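Local coordinates for stromal cell-derived factor 2-like protein (Arabidopsis thaliana, PDB 3MAL) that takes part in protein quality control and the unfolded protein response of the endoplasmic reticulum, in a complex with ERDJ3B and BIP1 that supports plant immune receptor kinases, at residues T52-G56 against V57-N61. Residues are numbered along the deposited sequence; the frame is centred on the assembly and turned at random.
Sequences TGFPG and VVDSN
Phe54 and Asp59 meet face to face across the bend that leads out of strand 49-54. The carboxylate lies almost flat over the rim of the ring, the two planes 16° apart, with Asp59 CG 3.6 Å from Phe54 CE2. Asp59 CB lies just beyond the rim, 3.6 Å from Phe54 CE2, while the oxygens spread along the ring, OD1 lying 3.7 Å from Phe54 CD2 and OD2 3.8 Å from Phe54 CZ. In both residues CG is anti to the backbone N (chi1 -170° for Phe54, -176° for Asp59), which points ring and carboxylate at each other from opposite sides of the bend. On the other face of the ring Pro55 CD packs 3.9 Å above the plane, and Gly56 O comes up to the edge in plane, so the chain wraps round its own aromatic.

Further out, Ser62, in the same loop, holds OD1 through its OG and helps fix the turn of the carboxylate. His36 of strand 34-38 stacks with Phe54 and touches Asp59, so the loop packs against the neighbouring strand of the beta-trefoil. Within the bend the contact is van der Waals stacking; the carboxylate faces the electron-rich side of the ring, which is probably mildly unfavourable for its charge.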
ATOM      1  N   THR A  52       8.469  -3.514   1.873  1.00  7.68           N
ATOM      2  CA  THR A  52       9.514  -2.522   2.137  1.00  7.21           C
ATOM      3  C   THR A  52       9.332  -1.279   1.287  1.00  7.78           C
ATOM      4  O   THR A  52       8.462  -1.232   0.395  1.00  7.92           O
ATOM      5  CB  THR A  52      10.944  -3.067   1.819  1.00  7.17           C
ATOM      6  OG1 THR A  52      11.104  -3.208   0.397  1.00  6.03           O
ATOM      7  CG2 THR A  52      11.214  -4.400   2.521  1.00  7.57           C
ATOM      8  N   GLY A  53      10.146  -0.265   1.580  1.00  7.78           N
ATOM      9  CA  GLY A  53      10.323   0.877   0.704  1.00  7.64           C
ATOM     10  C   GLY A  53      11.524   0.648  -0.199  1.00  8.09           C
ATOM     11  O   GLY A  53      12.603   0.356   0.274  1.00  8.03           O
ATOM     12  N   PHE A  54      11.320   0.773  -1.506  1.00  8.28           N
ATOM     13  CA  PHE A  54      12.351   0.478  -2.515  1.00  8.92           C
ATOM     14  C   PHE A  54      12.738   1.748  -3.326  1.00  9.23           C
ATOM     15  O   PHE A  54      11.882   2.403  -3.907  1.00  9.55           O
ATOM     16  CB  PHE A  54      11.806  -0.607  -3.456  1.00  8.34           C
ATOM     17  CG  PHE A  54      12.822  -1.179  -4.378  1.00  8.72           C
ATOM     18  CD1 PHE A  54      13.601  -2.270  -3.976  1.00  8.51           C
ATOM     19  CD2 PHE A  54      13.004  -0.646  -5.656  1.00  7.70           C
ATOM     20  CE1 PHE A  54      14.552  -2.810  -4.839  1.00 10.16           C
ATOM     21  CE2 PHE A  54      13.957  -1.185  -6.529  1.00  9.58           C
ATOM     22  CZ  PHE A  54      14.731  -2.261  -6.123  1.00  8.47           C
ATOM     23  N   PRO A  55      14.040   2.077  -3.412  1.00 10.56           N
ATOM     24  CA  PRO A  55      14.357   3.376  -4.056  1.00 10.65           C
ATOM     25  C   PRO A  55      14.468   3.430  -5.602  1.00 11.50           C
ATOM     26  O   PRO A  55      14.204   4.489  -6.188  1.00 11.56           O
ATOM     27  CB  PRO A  55      15.695   3.762  -3.410  1.00 11.45           C
ATOM     28  CG  PRO A  55      16.357   2.412  -3.106  1.00  9.62           C
ATOM     29  CD  PRO A  55      15.228   1.444  -2.791  1.00  9.96           C
ATOM     30  N   GLY A  56      14.870   2.333  -6.248  1.00 11.29           N
ATOM     31  CA  GLY A  56      15.103   2.311  -7.709  1.00 10.99           C
ATOM     32  C   GLY A  56      13.819   2.436  -8.529  1.00 11.11           C
ATOM     33  O   GLY A  56      12.760   1.925  -8.128  1.00 10.58           O
ATOM     34  N   VAL A  57      13.922   3.125  -9.664  1.00 10.64           N
ATOM     35  CA  VAL A  57      12.802   3.359 -10.577  1.00 12.21           C
ATOM     36  C   VAL A  57      12.328   2.088 -11.289  1.00 12.17           C
ATOM     37  O   VAL A  57      11.113   1.840 -11.430  1.00 12.21           O
ATOM     38  CB  VAL A  57      13.169   4.442 -11.678  1.00 12.23           C
ATOM     39  CG1 VAL A  57      12.071   4.560 -12.727  1.00 14.08           C
ATOM     40  CG2 VAL A  57      13.442   5.773 -11.073  1.00 13.78           C
ATOM     41  N   VAL A  58      13.265   1.282 -11.785  1.00 12.09           N
ATOM     42  CA  VAL A  58      12.817   0.102 -12.517  1.00 11.24           C
ATOM     43  C   VAL A  58      12.774  -1.178 -11.690  1.00 11.12           C
ATOM     44  O   VAL A  58      13.785  -1.742 -11.291  1.00 10.29           O
ATOM     45  CB  VAL A  58      13.308   0.013 -14.030  1.00 12.78           C
ATOM     46  CG1 VAL A  58      14.220   1.163 -14.431  1.00 11.08           C
ATOM     47  CG2 VAL A  58      13.773  -1.396 -14.483  1.00 11.36           C
ATOM     48  N   ASP A  59      11.542  -1.596 -11.420  1.00  9.58           N
ATOM     49  CA  ASP A  59      11.263  -2.629 -10.441  1.00  8.54           C
ATOM     50  C   ASP A  59       9.806  -3.064 -10.584  1.00  7.69           C
ATOM     51  O   ASP A  59       8.905  -2.355 -10.144  1.00  7.07           O
ATOM     52  CB  ASP A  59      11.511  -2.078  -9.028  1.00  8.86           C
ATOM     53  CG  ASP A  59      11.340  -3.133  -7.979  1.00  9.77           C
ATOM     54  OD1 ASP A  59      10.502  -2.946  -7.075  1.00  9.85           O
ATOM     55  OD2 ASP A  59      12.035  -4.157  -8.082  1.00 11.53           O
ATOM     56  N   SER A  60       9.570  -4.214 -11.223  1.00  7.10           N
ATOM     57  CA  SER A  60       8.189  -4.711 -11.422  1.00  7.77           C
ATOM     58  C   SER A  60       7.553  -5.022 -10.065  1.00  7.26           C
ATOM     59  O   SER A  60       6.336  -4.930  -9.905  1.00  7.56           O
ATOM     60  CB  SER A  60       8.168  -5.950 -12.326  1.00  7.14           C
ATOM     61  OG  SER A  60       9.036  -6.940 -11.827  1.00 11.72           O
ATOM     62  N   ASN A  61       8.403  -5.340  -9.079  1.00  7.17           N
ATOM     63  CA  ASN A  61       7.982  -5.579  -7.696  1.00  7.54           C
ATOM     64  C   ASN A  61       7.414  -4.356  -6.967  1.00  7.52           C
ATOM     65  O   ASN A  61       6.939  -4.486  -5.818  1.00  7.62           O
ATOM     66  CB  ASN A  61       9.141  -6.177  -6.873  1.00  8.34           C
ATOM     67  CG  ASN A  61       9.313  -7.664  -7.098  1.00 10.14           C
ATOM     68  OD1 ASN A  61       8.366  -8.352  -7.476  1.00 11.50           O
ATOM     69  ND2 ASN A  61      10.526  -8.174  -6.870  1.00 12.42           N
TER